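Local coordinates for protein myosin-I heavy chain (Dictyostelium discoideum, PDB 5EJR) that moves on actin as an ATP-driven motor in early phagocytosis and adhesion, and is represented here by a MyTH4-FERM unit from its tail, at residues Gln5-Ala10 and Asp37-Phe42; Glu260-Ser265 and Ser284-Glu289; Arg296-Asp301 and Ala498-Phe503; Asn304-Gln309 and Leu405-Ile410. All blocks are in the same frame, centred on the assembly; numbering follows the deposited sequence.

How the interactions relate
These four contacts show how an elongated MyTH4-FERM unit is built from lobes that also pack on one another. Interaction 1 comes first along the chain and lies at the MyTH4 end; its centre is about 49 Å from that of interaction 2, 56 Å from interaction 3 and 74 Å from interaction 4. The other three belong to the FERM part. Interaction 2 closes a surface corner of the ubiquitin-like lobe, and strand 290-296 leads from there into interaction 3, 25 Å away between centres. The centres of interactions 3 and 4 are about 20 Å apart, and their segments adjoin in the sequence. Both segments of interaction 4, in the helical lobe, fall between those of interaction 3, which brings C-terminal helix 494-505 back to the interlobe linker.

Interaction 1 (Gln5-Ala10 and Asp37-Phe42); sequences QLAQWA and DPNTAF
The apolar part of this contact rests on one ring, F42, which reaches across from segment 37-42 to L6, A7 and A10 on helix 5-11. F42 turns CG away from its own carbonyl carbon (chi1 -70°), which sends the far end of the ring to the helix. There CZ presses on A10 CB at 3.3 Å, a tight approach. L6 and F42 reach toward each other from opposite directions, L6 CD2 ending 3.7 Å from F42 CE1. A7 adds its backbone, CA lying 4.0 Å from F42 CZ. Replacing F42 with an alanine would probably open a gap beside L6 and A10 and leave the helix without its main partner in this turn.

Polar bonds shape the turn itself. D37 O accepts both T40 N and T40 OG1, the hydroxyl at 2.9 Å and almost in line with the C=O bond. N39 ND2 donates to the syn lone pair of D37 OD1, also at 2.9 Å, which steadies the amide beside A7.

Around this pair, F42 meets the ring of F14, and L6 packs on Y112 of helix 104-113 and on L144 and Q151 of helix 142-159, joining the N-terminal segment to the MyTH4 helical bundle.

Interaction 2 (Glu260-Ser265 and Ser284-Glu289); sequences ETAGIS and SEEKGE
T261 and A262 meet the backbone of K287 and G288 at the surface of the ubiquitin-like lobe of the FERM domain. T261 OG1 sits 2.9 Å from K287 O and 3.0 Å from G288 CA; the positive phi of G288 (86°) favours glycine, and a side chain there would run into the threonine hydroxyl. Beside it, A262 CB lies 3.4 Å from E286 OE1. The glutamate chain bends at chi2 (-70°), and I264 CD1 rests 3.7 Å from both CG and CD of E286, a methyl against the last methylene and the carboxylate carbon.

A second shell holds these groups in place. N259 serves both sides: its OD1 accepts A262 N and T261 OG1, while its ND2 donates to K287 O. S284 OG accepts E286 N in an ST turn, and E260 OE2 pairs with Y291 OH. E260 N, by contrast, is buried without a partner.

The contact thus ties the turn between strands 253-259 and 264-267 to the loop running from helix 274-283 into strand 290-296, with I264 and S284 both touching F290.

Interaction 3 (Arg296-Asp301 and Ala498-Phe503); sequences RRFFLD and ASVYQF. With EDO (1,2-ethanediol), chain E; EDO (1,2-ethanediol), chain B.
F298 and F503 are brought together by different first torsions: F298 turns CG opposite its carbonyl carbon (chi1 -57°), F503 turns CG opposite its backbone N (chi1 -174°), and the two rings overlap in a face-to-face stack. This is where, in the FERM domain, the linker leaving the ubiquitin-like lobe meets helix 494-505, the C-terminal helix of the PH-like lobe. The ring centroids are 3.9 Å apart and the planes differ by 17°. F503 CB also leans over the same face of F298 in a CH-pi contact. R297 CG occupies the opposite face, 3.7 Å above the plane, so the F298 ring is sandwiched, and V500 CA approaches its edge, 3.9 Å from F298 CE1. L300 CD1 adds an apolar touch at 3.7 Å from F503 CE1, while Y504 meets F298 edge-to-face.

At the polar margin a 1,2-ethanediol, probably from the crystallisation liquor, bridges the two segments. R297 NE donates to its O1 at 3.1 Å in the guanidinium plane, and S499 OG pairs with its O2 at 2.7 Å. The other end of R297 is held by S256, through NH2.

The linker is braced from within as well: R296 NE lies over one face of the F299 ring and donates to F298 O at 3.0 Å, tilted somewhat from the carbonyl plane.

Interaction 4 (Asn304-Gln309 and Leu405-Ile410); sequences NKILDQ and LKLMFI
I306 and L307 meet L407, M408 and I410 without any ring or other flat side chain at the interface; the flat group involved is the peptide of L407, whose O lies 3.9 Å from I306 CG2 and whose C is equally near L307 CD2. The rest is mainly aliphatic contact. I306 extends CG1 away from its backbone N (chi1 -170°), and the stretched chain crosses L407 obliquely, with CG1 3.6 Å from L407 CD2. Its end, CD1, goes further and meets I410 CG2 at 3.6 Å, the two side chains crossing at about a right angle. I306 therefore fits between two residues one helical turn apart. With an alanine in place of I306, L407 CD2 and I410 CG2 would probably lose the carbons that fill the space between them, opening a gap along this side of the helix.

L307 works at the margin. It slides past L407 in the opposite direction, CD2 resting 3.9 Å from L407 CB and 4.3 Å from M408 CG. The bond from D308 N to K305 O, at 3.0 Å, is consistent with a compact turn that presents both residues together.

F320 of helix 317-332 packs on L407 and I410, so the turn adds to an apolar layer on helix 402-416 that also includes F320, as expected of the all-helical central lobe of a FERM domain.

Interaction 1 (Gln5-Ala10 and Asp37-Phe42)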
loop_
_atom_site.group_PDB
_atom_site.type_symbol
_atom_site.label_atom_id
_atom_site.label_comp_id
_atom_site.label_asym_id
_atom_site.label_seq_id
_atom_site.Cartn_x
_atom_site.Cartn_y
_atom_site.Cartn_z
ATOM N N GLN A 5 -27.707 -19.781 21.200
ATOM C CA GLN A 5 -26.320 -19.900 21.662
ATOM C C GLN A 5 -25.742 -18.520 21.985
ATOM O O GLN A 5 -25.044 -18.386 22.990
ATOM C CB GLN A 5 -25.449 -20.648 20.645
ATOM C CG GLN A 5 -25.787 -22.125 20.508
ATOM C CD GLN A 5 -25.004 -22.995 21.459
ATOM O OE1 GLN A 5 -25.237 -23.006 22.677
ATOM N NE2 GLN A 5 -24.087 -23.782 20.912
ATOM N N LEU A 6 -26.090 -17.483 21.176
ATOM C CA LEU A 6 -25.648 -16.103 21.400
ATOM C C LEU A 6 -26.224 -15.535 22.707
ATOM O O LEU A 6 -25.479 -14.932 23.476
ATOM C CB LEU A 6 -25.956 -15.179 20.191
ATOM C CG LEU A 6 -25.673 -13.668 20.367
ATOM C CD1 LEU A 6 -24.176 -13.368 20.449
ATOM C CD2 LEU A 6 -26.293 -12.856 19.262
ATOM N N ALA A 7 -27.539 -15.729 22.950
ATOM C CA ALA A 7 -28.236 -15.271 24.158
ATOM C C ALA A 7 -27.652 -15.940 25.399
ATOM O O ALA A 7 -27.477 -15.264 26.411
ATOM C CB ALA A 7 -29.730 -15.561 24.050
ATOM N N GLN A 8 -27.316 -17.253 25.310
ATOM C CA GLN A 8 -26.702 -18.028 26.399
ATOM C C GLN A 8 -25.326 -17.465 26.755
ATOM O O GLN A 8 -24.986 -17.386 27.939
ATOM C CB GLN A 8 -26.580 -19.505 26.029
ATOM C CG GLN A 8 -27.896 -20.280 26.126
ATOM C CD GLN A 8 -27.779 -21.696 25.608
ATOM O OE1 GLN A 8 -26.733 -22.357 25.720
ATOM N NE2 GLN A 8 -28.868 -22.208 25.052
ATOM N N TRP A 9 -24.549 -17.044 25.721
ATOM C CA TRP A 9 -23.231 -16.428 25.868
ATOM C C TRP A 9 -23.392 -15.045 26.520
ATOM O O TRP A 9 -22.632 -14.701 27.416
ATOM C CB TRP A 9 -22.530 -16.332 24.486
ATOM C CG TRP A 9 -21.228 -15.572 24.485
ATOM C CD1 TRP A 9 -19.973 -16.092 24.616
ATOM C CD2 TRP A 9 -21.063 -14.158 24.320
ATOM N NE1 TRP A 9 -19.035 -15.084 24.553
ATOM C CE2 TRP A 9 -19.676 -13.892 24.345
ATOM C CE3 TRP A 9 -21.952 -13.093 24.107
ATOM C CZ2 TRP A 9 -19.161 -12.602 24.189
ATOM C CZ3 TRP A 9 -21.446 -11.812 23.983
ATOM C CH2 TRP A 9 -20.065 -11.573 24.035
ATOM N N ALA A 10 -24.374 -14.262 26.067
ATOM C CA ALA A 10 -24.652 -12.922 26.572
ATOM C C ALA A 10 -25.248 -12.917 27.989
ATOM O O ALA A 10 -25.129 -11.904 28.678
ATOM C CB ALA A 10 -25.583 -12.200 25.625
ATOM N N ASP A 37 -36.958 -6.441 29.838
ATOM C CA ASP A 37 -36.520 -7.616 29.053
ATOM C C ASP A 37 -35.043 -7.483 28.588
ATOM O O ASP A 37 -34.727 -6.589 27.793
ATOM C CB ASP A 37 -37.478 -7.968 27.885
ATOM C CG ASP A 37 -37.018 -9.082 26.957
ATOM O OD1 ASP A 37 -36.350 -10.028 27.441
ATOM O OD2 ASP A 37 -37.372 -9.037 25.758
ATOM N N PRO A 38 -34.137 -8.368 29.091
ATOM C CA PRO A 38 -32.708 -8.256 28.735
ATOM C C PRO A 38 -32.366 -8.459 27.257
ATOM O O PRO A 38 -31.349 -7.934 26.791
ATOM C CB PRO A 38 -32.039 -9.311 29.622
ATOM C CG PRO A 38 -33.114 -10.300 29.915
ATOM C CD PRO A 38 -34.356 -9.465 30.056
ATOM N N ASN A 39 -33.222 -9.192 26.522
ATOM C CA ASN A 39 -33.049 -9.476 25.097
ATOM C C ASN A 39 -33.158 -8.224 24.206
ATOM O O ASN A 39 -32.644 -8.254 23.086
ATOM C CB ASN A 39 -34.010 -10.583 24.638
ATOM C CG ASN A 39 -33.822 -11.894 25.368
ATOM O OD1 ASN A 39 -32.925 -12.688 25.064
ATOM N ND2 ASN A 39 -34.665 -12.149 26.353
ATOM N N THR A 40 -33.770 -7.118 24.706
ATOM C CA THR A 40 -33.928 -5.846 23.971
ATOM C C THR A 40 -32.571 -5.180 23.615
ATOM O O THR A 40 -32.521 -4.268 22.776
ATOM C CB THR A 40 -34.869 -4.876 24.711
ATOM O OG1 THR A 40 -34.274 -4.466 25.940
ATOM C CG2 THR A 40 -36.250 -5.461 24.965
ATOM N N ALA A 41 -31.476 -5.646 24.260
ATOM C CA ALA A 41 -30.123 -5.160 24.028
ATOM C C ALA A 41 -29.621 -5.655 22.665
ATOM O O ALA A 41 -28.739 -5.030 22.094
ATOM C CB ALA A 41 -29.196 -5.633 25.139
ATOM N N PHE A 42 -30.201 -6.766 22.148
ATOM C CA PHE A 42 -29.876 -7.350 20.845
ATOM C C PHE A 42 -30.629 -6.675 19.690
ATOM O O PHE A 42 -30.423 -7.047 18.533
ATOM C CB PHE A 42 -30.221 -8.843 20.838
ATOM C CG PHE A 42 -29.343 -9.729 21.683
ATOM C CD1 PHE A 42 -27.996 -9.897 21.378
ATOM C CD2 PHE A 42 -29.877 -10.454 22.740
ATOM C CE1 PHE A 42 -27.190 -10.744 22.141
ATOM C CE2 PHE A 42 -29.072 -11.306 23.499
ATOM C CZ PHE A 42 -27.737 -11.448 23.189
#

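Interaction 2 (Glu260-Ser265 and Ser284-Glu289)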
loop_
_atom_site.group_PDB
_atom_site.type_symbol
_atom_site.label_atom_id
_atom_site.label_comp_id
_atom_site.label_asym_id
_atom_site.label_seq_id
_atom_site.Cartn_x
_atom_site.Cartn_y
_atom_site.Cartn_z
ATOM N N GLU A 260 1.912 13.159 -8.227
ATOM C CA GLU A 260 2.498 14.213 -9.056
ATOM C C GLU A 260 2.312 15.646 -8.527
ATOM O O GLU A 260 3.219 16.468 -8.708
ATOM C CB GLU A 260 1.996 14.106 -10.500
ATOM C CG GLU A 260 2.655 12.975 -11.277
ATOM C CD GLU A 260 2.149 12.745 -12.688
ATOM O OE1 GLU A 260 1.634 13.702 -13.310
ATOM O OE2 GLU A 260 2.294 11.604 -13.182
ATOM N N THR A 261 1.155 15.960 -7.904
ATOM C CA THR A 261 0.896 17.318 -7.395
ATOM C C THR A 261 1.802 17.622 -6.203
ATOM O O THR A 261 2.339 18.728 -6.100
ATOM C CB THR A 261 -0.593 17.572 -7.130
ATOM O OG1 THR A 261 -1.010 16.808 -6.006
ATOM C CG2 THR A 261 -1.466 17.269 -8.331
ATOM N N ALA A 262 2.002 16.623 -5.334
ATOM C CA ALA A 262 2.911 16.709 -4.199
ATOM C C ALA A 262 3.982 15.697 -4.557
ATOM O O ALA A 262 3.747 14.511 -4.349
ATOM C CB ALA A 262 2.193 16.300 -2.919
ATOM N N GLY A 263 5.068 16.164 -5.195
ATOM C CA GLY A 263 6.204 15.390 -5.712
ATOM C C GLY A 263 6.717 14.243 -4.861
ATOM O O GLY A 263 7.797 14.320 -4.270
ATOM N N ILE A 264 5.952 13.152 -4.830
ATOM C CA ILE A 264 6.246 11.953 -4.054
ATOM C C ILE A 264 6.275 10.770 -4.991
ATOM O O ILE A 264 5.424 10.643 -5.876
ATOM C CB ILE A 264 5.203 11.736 -2.903
ATOM C CG1 ILE A 264 5.211 12.900 -1.893
ATOM C CG2 ILE A 264 5.402 10.367 -2.169
ATOM C CD1 ILE A 264 3.902 13.113 -1.219
ATOM N N SER A 265 7.296 9.941 -4.803
ATOM C CA SER A 265 7.513 8.642 -5.411
ATOM C C SER A 265 8.168 7.869 -4.295
ATOM O O SER A 265 9.316 8.138 -3.920
ATOM C CB SER A 265 8.404 8.716 -6.641
ATOM O OG SER A 265 8.615 7.389 -7.090
ATOM N N SER A 284 -3.906 9.942 4.058
ATOM C CA SER A 284 -2.871 10.930 3.748
ATOM C C SER A 284 -3.443 12.335 3.616
ATOM O O SER A 284 -4.464 12.536 2.951
ATOM C CB SER A 284 -2.136 10.551 2.464
ATOM O OG SER A 284 -1.206 11.548 2.068
ATOM N N GLU A 285 -2.756 13.309 4.234
ATOM C CA GLU A 285 -3.136 14.720 4.190
ATOM C C GLU A 285 -2.481 15.427 2.989
ATOM O O GLU A 285 -2.723 16.618 2.765
ATOM C CB GLU A 285 -2.799 15.411 5.527
ATOM C CG GLU A 285 -3.729 16.561 5.890
ATOM C CD GLU A 285 -5.170 16.185 6.174
ATOM O OE1 GLU A 285 -6.015 16.319 5.259
ATOM O OE2 GLU A 285 -5.457 15.757 7.316
ATOM N N GLU A 286 -1.679 14.678 2.194
ATOM C CA GLU A 286 -1.012 15.203 0.999
ATOM C C GLU A 286 -2.029 15.586 -0.058
ATOM O O GLU A 286 -3.044 14.906 -0.219
ATOM C CB GLU A 286 0.010 14.200 0.407
ATOM C CG GLU A 286 1.268 14.008 1.240
ATOM C CD GLU A 286 2.263 15.155 1.330
ATOM O OE1 GLU A 286 2.183 16.102 0.513
ATOM O OE2 GLU A 286 3.149 15.087 2.213
ATOM N N LYS A 287 -1.754 16.686 -0.761
ATOM C CA LYS A 287 -2.578 17.201 -1.848
ATOM C C LYS A 287 -2.413 16.292 -3.077
ATOM O O LYS A 287 -1.322 15.768 -3.319
ATOM C CB LYS A 287 -2.125 18.628 -2.214
ATOM C CG LYS A 287 -2.487 19.723 -1.190
ATOM C CD LYS A 287 -3.910 20.313 -1.354
ATOM C CE LYS A 287 -4.199 20.989 -2.687
ATOM N NZ LYS A 287 -3.351 22.189 -2.924
ATOM N N GLY A 288 -3.493 16.131 -3.837
ATOM C CA GLY A 288 -3.496 15.354 -5.069
ATOM C C GLY A 288 -3.724 13.864 -4.938
ATOM O O GLY A 288 -3.937 13.346 -3.838
ATOM N N GLU A 289 -3.680 13.172 -6.092
ATOM C CA GLU A 289 -3.943 11.738 -6.208
ATOM C C GLU A 289 -2.678 10.862 -6.340
ATOM O O GLU A 289 -1.772 11.187 -7.114
ATOM C CB GLU A 289 -4.882 11.492 -7.407
ATOM C CG GLU A 289 -5.797 10.293 -7.233
ATOM C CD GLU A 289 -6.270 9.615 -8.507
ATOM O OE1 GLU A 289 -5.411 9.193 -9.317
ATOM O OE2 GLU A 289 -7.500 9.442 -8.660
#

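Interaction 3 (Arg296-Asp301 and Ala498-Phe503)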
loop_
_atom_site.group_PDB
_atom_site.type_symbol
_atom_site.label_atom_id
_atom_site.label_comp_id
_atom_site.label_asym_id
_atom_site.label_seq_id
_atom_site.Cartn_x
_atom_site.Cartn_y
_atom_site.Cartn_z
ATOM N N ARG A 296 11.677 -0.689 -12.549
ATOM C CA ARG A 296 12.713 -1.701 -12.398
ATOM C C ARG A 296 13.451 -1.279 -11.140
ATOM O O ARG A 296 13.906 -0.120 -11.021
ATOM C CB ARG A 296 13.655 -1.804 -13.594
ATOM C CG ARG A 296 14.643 -2.930 -13.284
ATOM C CD ARG A 296 15.495 -3.237 -14.411
ATOM N NE ARG A 296 16.591 -4.123 -14.038
ATOM C CZ ARG A 296 17.413 -4.625 -14.941
ATOM N NH1 ARG A 296 17.230 -4.361 -16.231
ATOM N NH2 ARG A 296 18.420 -5.394 -14.569
ATOM N N ARG A 297 13.403 -2.164 -10.156
ATOM C CA ARG A 297 13.904 -1.916 -8.821
ATOM C C ARG A 297 15.342 -2.352 -8.647
ATOM O O ARG A 297 16.115 -1.620 -8.050
ATOM C CB ARG A 297 12.985 -2.607 -7.794
ATOM C CG ARG A 297 13.349 -2.356 -6.301
ATOM C CD ARG A 297 13.012 -0.952 -5.811
ATOM N NE ARG A 297 11.576 -0.663 -5.875
ATOM C CZ ARG A 297 11.055 0.459 -6.370
ATOM N NH1 ARG A 297 11.845 1.413 -6.850
ATOM N NH2 ARG A 297 9.738 0.636 -6.389
ATOM N N PHE A 298 15.706 -3.535 -9.144
ATOM C CA PHE A 298 17.035 -4.081 -8.919
ATOM C C PHE A 298 17.914 -4.165 -10.161
ATOM O O PHE A 298 17.453 -4.516 -11.236
ATOM C CB PHE A 298 16.917 -5.449 -8.248
ATOM C CG PHE A 298 16.143 -5.408 -6.948
ATOM C CD1 PHE A 298 16.704 -4.850 -5.798
ATOM C CD2 PHE A 298 14.880 -5.983 -6.854
ATOM C CE1 PHE A 298 15.994 -4.839 -4.584
ATOM C CE2 PHE A 298 14.175 -5.989 -5.631
ATOM C CZ PHE A 298 14.731 -5.407 -4.511
ATOM N N PHE A 299 19.199 -3.861 -9.975
ATOM C CA PHE A 299 20.202 -3.844 -11.035
ATOM C C PHE A 299 21.378 -4.635 -10.532
ATOM O O PHE A 299 22.116 -4.143 -9.687
ATOM C CB PHE A 299 20.612 -2.385 -11.358
ATOM C CG PHE A 299 19.521 -1.595 -12.042
ATOM C CD1 PHE A 299 18.516 -0.976 -11.297
ATOM C CD2 PHE A 299 19.496 -1.471 -13.430
ATOM C CE1 PHE A 299 17.493 -0.266 -11.934
ATOM C CE2 PHE A 299 18.478 -0.752 -14.069
ATOM C CZ PHE A 299 17.482 -0.159 -13.323
ATOM N N LEU A 300 21.492 -5.891 -10.983
ATOM C CA LEU A 300 22.529 -6.841 -10.540
ATOM C C LEU A 300 23.723 -6.925 -11.465
ATOM O O LEU A 300 24.789 -7.372 -11.040
ATOM C CB LEU A 300 21.904 -8.250 -10.367
ATOM C CG LEU A 300 20.947 -8.389 -9.151
ATOM C CD1 LEU A 300 20.366 -9.816 -9.058
ATOM C CD2 LEU A 300 21.681 -8.098 -7.839
ATOM N N ASP A 301 23.553 -6.518 -12.717
ATOM C CA ASP A 301 24.638 -6.576 -13.710
ATOM C C ASP A 301 25.506 -5.327 -13.672
ATOM O O ASP A 301 25.048 -4.289 -13.207
ATOM C CB ASP A 301 24.084 -6.889 -15.105
ATOM C CG ASP A 301 23.254 -8.170 -15.080
ATOM O OD1 ASP A 301 23.740 -9.183 -14.511
ATOM O OD2 ASP A 301 22.069 -8.119 -15.484
ATOM N N ALA A 498 14.076 -3.440 4.464
ATOM C CA ALA A 498 14.423 -4.858 4.668
ATOM C C ALA A 498 14.340 -5.643 3.343
ATOM O O ALA A 498 15.210 -6.438 3.053
ATOM C CB ALA A 498 13.484 -5.477 5.697
ATOM N N SER A 499 13.297 -5.415 2.541
ATOM C CA SER A 499 13.137 -6.114 1.269
ATOM C C SER A 499 14.311 -5.779 0.280
ATOM O O SER A 499 14.904 -6.686 -0.306
ATOM C CB SER A 499 11.771 -5.776 0.663
ATOM O OG SER A 499 11.792 -5.819 -0.756
ATOM N N VAL A 500 14.648 -4.485 0.122
ATOM C CA VAL A 500 15.750 -4.060 -0.768
ATOM C C VAL A 500 17.088 -4.569 -0.234
ATOM O O VAL A 500 17.868 -5.166 -0.985
ATOM C CB VAL A 500 15.733 -2.527 -0.987
ATOM C CG1 VAL A 500 16.974 -2.060 -1.739
ATOM C CG2 VAL A 500 14.473 -2.120 -1.733
ATOM N N TYR A 501 17.373 -4.328 1.058
ATOM C CA TYR A 501 18.609 -4.837 1.652
ATOM C C TYR A 501 18.697 -6.403 1.509
ATOM O O TYR A 501 19.714 -6.899 1.056
ATOM C CB TYR A 501 18.752 -4.412 3.141
ATOM C CG TYR A 501 20.032 -4.929 3.768
ATOM C CD1 TYR A 501 20.103 -6.214 4.295
ATOM C CD2 TYR A 501 21.194 -4.163 3.760
ATOM C CE1 TYR A 501 21.299 -6.724 4.796
ATOM C CE2 TYR A 501 22.386 -4.657 4.275
ATOM C CZ TYR A 501 22.437 -5.945 4.780
ATOM O OH TYR A 501 23.603 -6.437 5.315
ATOM N N GLN A 502 17.662 -7.151 1.883
ATOM C CA GLN A 502 17.704 -8.625 1.759
ATOM C C GLN A 502 18.029 -9.073 0.322
ATOM O O GLN A 502 18.907 -9.921 0.130
ATOM C CB GLN A 502 16.386 -9.274 2.248
ATOM C CG GLN A 502 16.259 -10.798 1.991
ATOM C CD GLN A 502 17.328 -11.667 2.636
ATOM O OE1 GLN A 502 17.661 -12.744 2.126
ATOM N NE2 GLN A 502 17.860 -11.265 3.789
ATOM N N PHE A 503 17.373 -8.462 -0.670
ATOM C CA PHE A 503 17.585 -8.844 -2.077
ATOM C C PHE A 503 19.016 -8.700 -2.510
ATOM O O PHE A 503 19.588 -9.658 -3.036
ATOM C CB PHE A 503 16.641 -8.106 -3.048
ATOM C CG PHE A 503 16.755 -8.597 -4.479
ATOM C CD1 PHE A 503 17.733 -8.091 -5.335
ATOM C CD2 PHE A 503 15.900 -9.576 -4.963
ATOM C CE1 PHE A 503 17.848 -8.560 -6.646
ATOM C CE2 PHE A 503 16.020 -10.043 -6.277
ATOM C CZ PHE A 503 16.985 -9.525 -7.109
HETATM C C1 EDO E . 11.232 -3.241 -3.261
HETATM O O1 EDO E . 10.337 -3.041 -4.362
HETATM C C2 EDO E . 10.456 -3.093 -1.896
HETATM O O2 EDO E . 9.747 -4.304 -1.671
HETATM C C1 EDO B . 25.375 -0.615 -11.608
HETATM O O1 EDO B . 26.427 -1.318 -12.235
HETATM C C2 EDO B . 24.122 -1.493 -11.679
HETATM O O2 EDO B . 23.934 -1.899 -13.048
#

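Interaction 4 (Asn304-Gln309 and Leu405-Ile410)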
loop_
_atom_site.group_PDB
_atom_site.type_symbol
_atom_site.label_atom_id
_atom_site.label_comp_id
_atom_site.label_asym_id
_atom_site.label_seq_id
_atom_site.Cartn_x
_atom_site.Cartn_y
_atom_site.Cartn_z
ATOM N N ASN A 304 29.182 -0.900 -16.103
ATOM C CA ASN A 304 30.468 -0.588 -16.726
ATOM C C ASN A 304 30.872 -1.585 -17.795
ATOM O O ASN A 304 31.704 -1.252 -18.657
ATOM C CB ASN A 304 31.567 -0.430 -15.669
ATOM C CG ASN A 304 31.331 0.782 -14.797
ATOM O OD1 ASN A 304 31.013 0.669 -13.610
ATOM N ND2 ASN A 304 31.351 1.964 -15.398
ATOM N N LYS A 305 30.248 -2.800 -17.781
ATOM C CA LYS A 305 30.528 -3.859 -18.770
ATOM C C LYS A 305 29.351 -4.084 -19.738
ATOM O O LYS A 305 29.336 -5.074 -20.471
ATOM C CB LYS A 305 30.859 -5.182 -18.021
ATOM C CG LYS A 305 32.110 -5.056 -17.170
ATOM C CD LYS A 305 32.473 -6.358 -16.491
ATOM C CE LYS A 305 33.797 -6.235 -15.765
ATOM N NZ LYS A 305 34.013 -7.377 -14.835
ATOM N N ILE A 306 28.337 -3.209 -19.711
ATOM C CA ILE A 306 27.120 -3.387 -20.515
ATOM C C ILE A 306 27.380 -3.644 -22.038
ATOM O O ILE A 306 26.734 -4.515 -22.620
ATOM C CB ILE A 306 26.126 -2.222 -20.283
ATOM C CG1 ILE A 306 24.742 -2.521 -20.927
ATOM C CG2 ILE A 306 26.697 -0.874 -20.701
ATOM C CD1 ILE A 306 23.602 -1.479 -20.598
ATOM N N LEU A 307 28.312 -2.907 -22.658
ATOM C CA LEU A 307 28.607 -3.058 -24.069
ATOM C C LEU A 307 29.267 -4.401 -24.401
ATOM O O LEU A 307 29.135 -4.873 -25.529
ATOM C CB LEU A 307 29.462 -1.882 -24.596
ATOM C CG LEU A 307 28.782 -0.478 -24.498
ATOM C CD1 LEU A 307 29.751 0.627 -24.910
ATOM C CD2 LEU A 307 27.548 -0.421 -25.384
ATOM N N ASP A 308 29.929 -5.014 -23.419
ATOM C CA ASP A 308 30.587 -6.302 -23.620
ATOM C C ASP A 308 29.815 -7.460 -23.002
ATOM O O ASP A 308 30.279 -8.591 -23.094
ATOM C CB ASP A 308 32.048 -6.255 -23.148
ATOM C CG ASP A 308 32.895 -5.257 -23.938
ATOM O OD1 ASP A 308 32.891 -5.326 -25.182
ATOM O OD2 ASP A 308 33.530 -4.397 -23.312
ATOM N N GLN A 309 28.630 -7.184 -22.378
ATOM C CA GLN A 309 27.759 -8.214 -21.790
ATOM C C GLN A 309 26.302 -7.881 -22.123
ATOM O O GLN A 309 25.414 -7.938 -21.251
ATOM C CB GLN A 309 27.934 -8.306 -20.274
ATOM C CG GLN A 309 29.364 -8.403 -19.783
ATOM C CD GLN A 309 29.410 -8.578 -18.285
ATOM O OE1 GLN A 309 28.615 -8.010 -17.524
ATOM N NE2 GLN A 309 30.346 -9.387 -17.830
ATOM N N LEU A 405 22.341 1.750 -29.570
ATOM C CA LEU A 405 22.294 3.135 -29.101
ATOM C C LEU A 405 21.712 3.203 -27.668
ATOM O O LEU A 405 22.180 3.987 -26.848
ATOM C CB LEU A 405 21.467 3.994 -30.058
ATOM C CG LEU A 405 22.070 4.329 -31.444
ATOM C CD1 LEU A 405 20.975 4.913 -32.363
ATOM C CD2 LEU A 405 23.277 5.296 -31.334
ATOM N N LYS A 406 20.744 2.356 -27.361
ATOM C CA LYS A 406 20.138 2.297 -26.037
ATOM C C LYS A 406 21.174 1.792 -24.998
ATOM O O LYS A 406 21.293 2.382 -23.919
ATOM C CB LYS A 406 18.842 1.457 -26.056
ATOM C CG LYS A 406 17.702 2.085 -26.897
ATOM C CD LYS A 406 16.512 1.157 -27.011
ATOM C CE LYS A 406 15.554 1.609 -28.080
ATOM N NZ LYS A 406 14.360 0.741 -28.150
ATOM N N LEU A 407 22.017 0.820 -25.403
ATOM C CA LEU A 407 23.081 0.276 -24.549
ATOM C C LEU A 407 24.168 1.314 -24.314
ATOM O O LEU A 407 24.689 1.401 -23.206
ATOM C CB LEU A 407 23.701 -1.000 -25.184
ATOM C CG LEU A 407 22.810 -2.247 -25.252
ATOM C CD1 LEU A 407 23.381 -3.288 -26.214
ATOM C CD2 LEU A 407 22.663 -2.883 -23.904
ATOM N N MET A 408 24.489 2.120 -25.354
ATOM C CA MET A 408 25.498 3.184 -25.314
ATOM C C MET A 408 25.006 4.276 -24.359
ATOM O O MET A 408 25.791 4.816 -23.587
ATOM C CB MET A 408 25.672 3.811 -26.716
ATOM C CG MET A 408 26.570 3.055 -27.652
ATOM S SD MET A 408 26.604 3.838 -29.310
ATOM C CE MET A 408 27.552 5.326 -28.972
ATOM N N PHE A 409 23.723 4.637 -24.469
ATOM C CA PHE A 409 23.111 5.644 -23.592
ATOM C C PHE A 409 23.198 5.166 -22.125
ATOM O O PHE A 409 23.699 5.895 -21.279
ATOM C CB PHE A 409 21.651 5.888 -24.003
ATOM C CG PHE A 409 20.835 6.641 -22.971
ATOM C CD1 PHE A 409 21.140 7.961 -22.642
ATOM C CD2 PHE A 409 19.806 6.010 -22.279
ATOM C CE1 PHE A 409 20.389 8.651 -21.680
ATOM C CE2 PHE A 409 19.067 6.696 -21.312
ATOM C CZ PHE A 409 19.377 8.006 -21.008
ATOM N N ILE A 410 22.777 3.910 -21.852
ATOM C CA ILE A 410 22.850 3.376 -20.489
ATOM C C ILE A 410 24.296 3.331 -19.992
ATOM O O ILE A 410 24.539 3.709 -18.866
ATOM C CB ILE A 410 22.133 2.012 -20.346
ATOM C CG1 ILE A 410 20.627 2.158 -20.706
ATOM C CG2 ILE A 410 22.333 1.467 -18.928
ATOM C CD1 ILE A 410 19.891 0.885 -21.174
#